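Local structure of kinesin-like protein (Caenorhabditis elegans, 5X3E) at residues A178-K181 against R182-A186; E272-C275 against L276-R280; I367-L370 against R371-Q374. The protein is a kinesin-6 motor, Zen4, that probably binds ATP and couples its hydrolysis to movement along microtubules. All coordinates share one frame; numbering follows the deposited sequence.

Contact 1. Residues A178-K181 against R182-A186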
loop_
_atom_site.group_PDB
_atom_site.type_symbol
_atom_site.label_atom_id
_atom_site.label_comp_id
_atom_site.label_asym_id
_atom_site.label_seq_id
_atom_site.Cartn_x
_atom_site.Cartn_y
_atom_site.Cartn_z
ATOM N N ALA A 178 18.523 11.605 21.928
ATOM C CA ALA A 178 18.131 11.578 20.524
ATOM C C ALA A 178 19.030 12.470 19.683
ATOM O O ALA A 178 19.334 12.137 18.531
ATOM C CB ALA A 178 16.671 12.011 20.384
ATOM N N HIS A 179 19.480 13.591 20.253
ATOM C CA HIS A 179 20.340 14.521 19.527
ATOM C C HIS A 179 21.644 13.851 19.104
ATOM O O HIS A 179 22.066 13.973 17.950
ATOM C CB HIS A 179 20.600 15.754 20.398
ATOM C CG HIS A 179 21.564 16.741 19.811
ATOM N ND1 HIS A 179 22.907 16.755 20.125
ATOM C CD2 HIS A 179 21.368 17.777 18.959
ATOM C CE1 HIS A 179 23.499 17.742 19.476
ATOM N NE2 HIS A 179 22.589 18.377 18.762
ATOM N N LEU A 180 22.289 13.123 20.021
ATOM C CA LEU A 180 23.524 12.428 19.670
ATOM C C LEU A 180 23.250 11.284 18.702
ATOM O O LEU A 180 24.060 11.016 17.805
ATOM C CB LEU A 180 24.225 11.904 20.924
ATOM C CG LEU A 180 25.603 11.266 20.696
ATOM C CD1 LEU A 180 26.602 12.257 20.097
ATOM C CD2 LEU A 180 26.153 10.674 21.980
ATOM N N LYS A 181 22.126 10.584 18.888
ATOM C CA LYS A 181 21.757 9.508 17.975
ATOM C C LYS A 181 21.653 10.042 16.555
ATOM O O LYS A 181 22.120 9.405 15.608
ATOM C CB LYS A 181 20.433 8.877 18.405
ATOM C CG LYS A 181 20.554 7.850 19.523
ATOM C CD LYS A 181 21.264 6.563 19.138
ATOM C CE LYS A 181 21.501 5.713 20.385
ATOM N NZ LYS A 181 22.209 4.439 20.097
ATOM N N ARG A 182 21.050 11.221 16.399
ATOM C CA ARG A 182 20.973 11.871 15.093
ATOM C C ARG A 182 22.359 12.069 14.488
ATOM O O ARG A 182 22.573 11.815 13.297
ATOM C CB ARG A 182 20.267 13.219 15.224
ATOM C CG ARG A 182 18.775 13.199 14.945
ATOM C CD ARG A 182 18.160 14.587 15.108
ATOM N NE ARG A 182 17.335 14.676 16.309
ATOM C CZ ARG A 182 17.584 15.488 17.330
ATOM N NH1 ARG A 182 18.634 16.297 17.294
ATOM N NH2 ARG A 182 16.778 15.498 18.385
ATOM N N HIS A 183 23.318 12.544 15.293
ATOM C CA HIS A 183 24.663 12.760 14.758
ATOM C C HIS A 183 25.403 11.445 14.575
ATOM O O HIS A 183 26.287 11.345 13.717
ATOM C CB HIS A 183 25.466 13.670 15.693
ATOM C CG HIS A 183 24.917 15.057 15.819
ATOM N ND1 HIS A 183 25.145 16.041 14.882
ATOM C CD2 HIS A 183 24.170 15.631 16.792
ATOM C CE1 HIS A 183 24.554 17.158 15.268
ATOM N NE2 HIS A 183 23.956 16.936 16.426
ATOM N N GLN A 184 25.040 10.428 15.362
ATOM C CA GLN A 184 25.511 9.069 15.108
ATOM C C GLN A 184 24.890 8.512 13.835
ATOM O O GLN A 184 25.577 7.873 13.031
ATOM C CB GLN A 184 25.187 8.180 16.307
ATOM C CG GLN A 184 26.109 8.380 17.498
ATOM C CD GLN A 184 25.727 7.502 18.672
ATOM O OE1 GLN A 184 25.191 6.409 18.494
ATOM N NE2 GLN A 184 26.004 7.976 19.879
ATOM N N MET A 185 23.593 8.762 13.634
ATOM C CA MET A 185 22.907 8.283 12.436
ATOM C C MET A 185 23.407 8.997 11.188
ATOM O O MET A 185 23.558 8.379 10.128
ATOM C CB MET A 185 21.399 8.479 12.583
ATOM C CG MET A 185 20.709 7.458 13.465
ATOM S SD MET A 185 20.683 5.827 12.707
ATOM C CE MET A 185 19.516 4.992 13.770
ATOM N N ALA A 186 23.654 10.306 11.293
ATOM C CA ALA A 186 24.098 11.075 10.135
ATOM C C ALA A 186 25.443 10.587 9.619
ATOM O O ALA A 186 25.761 10.776 8.441
ATOM C CB ALA A 186 24.168 12.562 10.481
#

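Contact 2. Residues E272-C275 against L276-R280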
loop_
_atom_site.group_PDB
_atom_site.type_symbol
_atom_site.label_atom_id
_atom_site.label_comp_id
_atom_site.label_asym_id
_atom_site.label_seq_id
_atom_site.Cartn_x
_atom_site.Cartn_y
_atom_site.Cartn_z
ATOM N N GLU A 272 13.437 8.495 -1.385
ATOM C CA GLU A 272 14.787 7.942 -1.470
ATOM C C GLU A 272 14.836 6.536 -0.894
ATOM O O GLU A 272 15.508 5.653 -1.438
ATOM C CB GLU A 272 15.788 8.843 -0.747
ATOM C CG GLU A 272 16.068 10.174 -1.437
ATOM C CD GLU A 272 17.091 11.022 -0.691
ATOM O OE1 GLU A 272 17.649 10.541 0.319
ATOM O OE2 GLU A 272 17.337 12.170 -1.120
ATOM N N VAL A 273 14.112 6.307 0.199
ATOM C CA VAL A 273 14.044 4.974 0.781
ATOM C C VAL A 273 13.290 4.033 -0.147
ATOM O O VAL A 273 13.711 2.889 -0.366
ATOM C CB VAL A 273 13.409 5.043 2.183
ATOM C CG1 VAL A 273 13.128 3.655 2.718
ATOM C CG2 VAL A 273 14.335 5.775 3.132
ATOM N N PHE A 274 12.177 4.500 -0.722
ATOM C CA PHE A 274 11.422 3.669 -1.657
ATOM C C PHE A 274 12.289 3.235 -2.834
ATOM O O PHE A 274 12.237 2.074 -3.256
ATOM C CB PHE A 274 10.179 4.413 -2.141
ATOM C CG PHE A 274 9.443 3.706 -3.247
ATOM C CD1 PHE A 274 8.537 2.699 -2.958
ATOM C CD2 PHE A 274 9.650 4.054 -4.571
ATOM C CE1 PHE A 274 7.855 2.047 -3.972
ATOM C CE2 PHE A 274 8.971 3.406 -5.587
ATOM C CZ PHE A 274 8.073 2.403 -5.287
ATOM N N CYS A 275 13.080 4.156 -3.386
ATOM C CA CYS A 275 13.940 3.808 -4.508
ATOM C C CYS A 275 15.014 2.807 -4.102
ATOM O O CYS A 275 15.383 1.938 -4.902
ATOM C CB CYS A 275 14.565 5.067 -5.101
ATOM S SG CYS A 275 13.367 6.136 -5.931
ATOM N N LEU A 276 15.530 2.915 -2.875
ATOM C CA LEU A 276 16.471 1.915 -2.381
ATOM C C LEU A 276 15.835 0.532 -2.351
ATOM O O LEU A 276 16.468 -0.457 -2.736
ATOM C CB LEU A 276 16.972 2.294 -0.987
ATOM C CG LEU A 276 17.891 1.246 -0.358
ATOM C CD1 LEU A 276 19.154 1.082 -1.184
ATOM C CD2 LEU A 276 18.223 1.608 1.074
ATOM N N GLY A 277 14.580 0.448 -1.913
ATOM C CA GLY A 277 13.882 -0.827 -1.939
ATOM C C GLY A 277 13.698 -1.354 -3.349
ATOM O O GLY A 277 13.802 -2.557 -3.592
ATOM N N GLU A 278 13.419 -0.455 -4.296
ATOM C CA GLU A 278 13.277 -0.857 -5.690
ATOM C C GLU A 278 14.568 -1.469 -6.217
ATOM O O GLU A 278 14.532 -2.425 -6.998
ATOM C CB GLU A 278 12.863 0.343 -6.539
ATOM C CG GLU A 278 11.431 0.808 -6.315
ATOM C CD GLU A 278 10.404 -0.124 -6.930
ATOM O OE1 GLU A 278 10.000 0.112 -8.089
ATOM O OE2 GLU A 278 10.026 -1.113 -6.270
ATOM N N GLU A 279 15.721 -0.933 -5.801
ATOM C CA GLU A 279 16.997 -1.544 -6.176
ATOM C C GLU A 279 17.086 -2.986 -5.680
ATOM O O GLU A 279 17.538 -3.873 -6.413
ATOM C CB GLU A 279 18.167 -0.728 -5.627
ATOM C CG GLU A 279 18.326 0.664 -6.212
ATOM C CD GLU A 279 19.628 1.329 -5.780
ATOM O OE1 GLU A 279 20.680 0.656 -5.794
ATOM O OE2 GLU A 279 19.599 2.523 -5.415
ATOM N N ARG A 280 16.662 -3.243 -4.439
ATOM C CA ARG A 280 16.631 -4.626 -3.961
ATOM C C ARG A 280 15.553 -5.439 -4.660
ATOM O O ARG A 280 15.756 -6.624 -4.948
ATOM C CB ARG A 280 16.409 -4.697 -2.450
ATOM C CG ARG A 280 17.637 -4.561 -1.568
ATOM C CD ARG A 280 18.269 -3.199 -1.535
ATOM N NE ARG A 280 19.456 -3.247 -0.685
ATOM C CZ ARG A 280 19.455 -2.975 0.615
ATOM N NH1 ARG A 280 18.329 -2.622 1.216
ATOM N NH2 ARG A 280 20.581 -3.053 1.310
#

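Contact 3. Residues I367-L370 against R371-Q374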
loop_
_atom_site.group_PDB
_atom_site.type_symbol
_atom_site.label_atom_id
_atom_site.label_comp_id
_atom_site.label_asym_id
_atom_site.label_seq_id
_atom_site.Cartn_x
_atom_site.Cartn_y
_atom_site.Cartn_z
ATOM N N ILE A 367 -11.803 -11.285 0.080
ATOM C CA ILE A 367 -12.635 -10.082 0.007
ATOM C C ILE A 367 -14.097 -10.444 -0.217
ATOM O O ILE A 367 -14.986 -9.660 0.138
ATOM C CB ILE A 367 -12.185 -9.081 -1.086
ATOM C CG1 ILE A 367 -12.764 -9.457 -2.445
ATOM C CG2 ILE A 367 -10.667 -8.965 -1.160
ATOM C CD1 ILE A 367 -12.742 -8.331 -3.438
ATOM N N GLU A 368 -14.374 -11.620 -0.790
ATOM C CA GLU A 368 -15.757 -12.059 -0.924
ATOM C C GLU A 368 -16.330 -12.448 0.430
ATOM O O GLU A 368 -17.488 -12.134 0.733
ATOM C CB GLU A 368 -15.857 -13.216 -1.916
ATOM C CG GLU A 368 -15.667 -12.777 -3.363
ATOM C CD GLU A 368 -15.879 -13.900 -4.356
ATOM O OE1 GLU A 368 -17.048 -14.258 -4.615
ATOM O OE2 GLU A 368 -14.875 -14.417 -4.890
ATOM N N VAL A 369 -15.535 -13.132 1.257
ATOM C CA VAL A 369 -15.945 -13.386 2.636
ATOM C C VAL A 369 -16.074 -12.072 3.397
ATOM O O VAL A 369 -16.971 -11.909 4.235
ATOM C CB VAL A 369 -14.955 -14.349 3.321
ATOM C CG1 VAL A 369 -15.331 -14.556 4.779
ATOM C CG2 VAL A 369 -14.931 -15.679 2.591
ATOM N N LEU A 370 -15.179 -11.118 3.121
ATOM C CA LEU A 370 -15.248 -9.819 3.785
ATOM C C LEU A 370 -16.541 -9.093 3.447
ATOM O O LEU A 370 -17.176 -8.496 4.325
ATOM C CB LEU A 370 -14.044 -8.957 3.399
ATOM C CG LEU A 370 -14.083 -7.514 3.912
ATOM C CD1 LEU A 370 -14.090 -7.472 5.432
ATOM C CD2 LEU A 370 -12.912 -6.716 3.362
ATOM N N ARG A 371 -16.942 -9.124 2.175
ATOM C CA ARG A 371 -18.175 -8.461 1.771
ATOM C C ARG A 371 -19.387 -9.069 2.460
ATOM O O ARG A 371 -20.277 -8.344 2.919
ATOM C CB ARG A 371 -18.339 -8.535 0.259
ATOM C CG ARG A 371 -17.527 -7.517 -0.511
ATOM C CD ARG A 371 -17.492 -7.907 -1.969
ATOM N NE ARG A 371 -16.822 -6.920 -2.802
ATOM C CZ ARG A 371 -16.276 -7.201 -3.977
ATOM N NH1 ARG A 371 -16.315 -8.443 -4.446
ATOM N NH2 ARG A 371 -15.690 -6.247 -4.681
ATOM N N ARG A 372 -19.450 -10.399 2.532
ATOM C CA ARG A 372 -20.601 -11.035 3.163
ATOM C C ARG A 372 -20.651 -10.712 4.649
ATOM O O ARG A 372 -21.732 -10.497 5.211
ATOM C CB ARG A 372 -20.550 -12.547 2.956
ATOM C CG ARG A 372 -20.429 -12.981 1.507
ATOM C CD ARG A 372 -20.546 -14.491 1.375
ATOM N NE ARG A 372 -20.170 -14.955 0.045
ATOM C CZ ARG A 372 -19.025 -15.577 -0.224
ATOM N NH1 ARG A 372 -18.159 -15.817 0.751
ATOM N NH2 ARG A 372 -18.752 -15.966 -1.463
ATOM N N ASN A 373 -19.487 -10.671 5.305
ATOM C CA ASN A 373 -19.461 -10.337 6.724
ATOM C C ASN A 373 -19.929 -8.909 6.974
ATOM O O ASN A 373 -20.551 -8.633 8.006
ATOM C CB ASN A 373 -18.057 -10.536 7.297
ATOM C CG ASN A 373 -17.685 -12.002 7.462
ATOM O OD1 ASN A 373 -18.547 -12.860 7.658
ATOM N ND2 ASN A 373 -16.393 -12.292 7.394
ATOM N N GLN A 374 -19.658 -7.991 6.044
ATOM C CA GLN A 374 -20.065 -6.607 6.258
ATOM C C GLN A 374 -21.577 -6.426 6.194
ATOM O O GLN A 374 -22.084 -5.396 6.649
ATOM C CB GLN A 374 -19.380 -5.693 5.241
ATOM C CG GLN A 374 -17.880 -5.530 5.469
ATOM C CD GLN A 374 -17.173 -4.828 4.323
ATOM O OE1 GLN A 374 -17.634 -4.853 3.182
ATOM N NE2 GLN A 374 -16.049 -4.183 4.628
#

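Contact 1. Residues A178-K181 against R182-A186
The imidazole of His183 turns its edge to the face of His179, one helical turn earlier, in a T-shaped (edge-to-face) pair with ring centroids 4.4 Å apart and planes at 67°. His183 NE2 is the atom that leans over the His179 ring, toward its rim, while His179 NE2 lies in the plane of the His183 ring, at its edge. The two NE2 atoms of His179 and His183 are 3.1 Å apart. With CG anti to the backbone N (chi1 175°), beside the carbonyl carbon, the His179 ring is carried to where His183 reaches it.

A second flat group, the guanidinium of Arg182, folds back along the helix, its chain bent at chi3. One of its faces covers the backbone of the preceding turn, with Ala178 O over the centre, and Arg182 NH1 comes 3.3 Å from His179 CA. The guanidinium and the His179 ring stand nearly perpendicular, at 78°. Arg182 NH2 forms a salt bridge with Glu158, and Arg182 NE is hydrogen-bonded to the carbonyl of Lys159. Farther along, Gln184 NE2 comes 3.4 Å from Leu180 CG, crossing that side chain.

Successive main-chain N-H groups from Arg182 to Gln184 bond to carbonyls four residues back, and the i to i+4 spacing of the histidine pair is that of an alpha-helix, here the surface helix 175-187 of the kinesin motor domain.

Contact 2. Residues E272-C275 against L276-R280
Glu272 meets Leu276 through the backbone, its carbonyl accepting the Leu276 N-H in the first of four i to i+4 bonds that join the segments. Val273 follows in the same way, its O atom 3.0 Å from Gly277 N. The side chain of Val273 is turned from the following turn and packs on Val262 and Val264 of strand 262-264, which places this side of helix 267-281 against the sheet.

Phe274 carries the main side-chain contact. With its CG anti to the backbone N (chi1 172°), the ring lies where Glu278 can bend across it. Glu278 CG sits over the ring face in a CH-pi contact, 4.0 Å from the Phe274 centroid and 27° off the ring normal. The nearest ring atom is Phe274 CE2, 3.7 Å from Glu278 CG. Beyond it the carboxylate carbon, Glu278 CD, reaches Phe274 CZ at 3.8 Å, and the carboxylate plane is turned 20° from that of the ring. Tyr221 and Phe299 also meet this ring, the latter edge-to-face.

Cys275 closes the segment, its O atom bonded to Glu279 N at 3.0 Å and lying 3.5 Å from Glu279 CG.

The chemistry is divided along one side chain: the methylene of Glu278 spends itself on an aromatic face, while OE2 is gripped by the hydroxyl of Tyr221 and a salt bridge to Arg281, an environment that would probably stabilise the carboxylate in its charged form.

Contact 3. Residues I367-L370 against R371-Q374
Ile367 and Arg371 lie side by side and point the same way, so that the methyl end of one meets the flat end of the other. Ile367 CD1 sits over one face of the Arg371 guanidinium, toward its rim and 3.7 Å from Arg371 CZ. The arginine reaches along its neighbour because its chain runs extended from CG to NE (chi2 166°, chi3 175°), and NH2 is then bonded to the carbonyl of Phe427.

Glu368 and Arg372 are likewise parallel in direction, but their flat groups are turned 46° apart. The salt bridge from Glu368 OE1 to Arg372 NH2 is long, at 4.0 Å, and the oxygen stands well out of the guanidinium plane, so the attraction is one of charge without a directed N-H. The same guanidinium has Glu368 O over one face and Val369 CG2 at its edge, 3.7 Å from Arg372 NH1.

Val369 runs alongside Asn373, with CG1 3.6 Å from Asn373 ND2; the amide oxygen of Asn373 is taken by Glu382 N. Gln374 instead slants across Leu370, bringing NE2 to 3.9 Å from Leu370 CD1 while its CG packs 3.3 Å from Leu370 O. An alanine in place of Gln374 would lose this aliphatic and amide cover and is likely to leave a gap beside the Leu370 side chain.

The arrangement lies near the end of helix 350-375, where Ile367 and Leu370 pack on Met407 and Ile405 of strand 404-411, a strand of the large mixed sheet.

Overall arrangement
All three contacts illustrate one principle, side chains meeting a turn apart, each within its own helix, at different distances from the centre of one motor domain. Contact 1 lies on the surface, its centre about 30 Å from that of the chain, against about 15 Å for contact 2 and 20 Å for contact 3. Contacts 1 and 2 share a side of the molecule, with centres about 23 Å apart and nearest atoms about 11 Å apart. Contact 3 lies opposite, its centre about 34 Å from that of contact 2 and 47 Å from that of contact 1. In contact 2 the Glu278 side chain comes close to the probable P-loop (Walker A) but makes no contact with it.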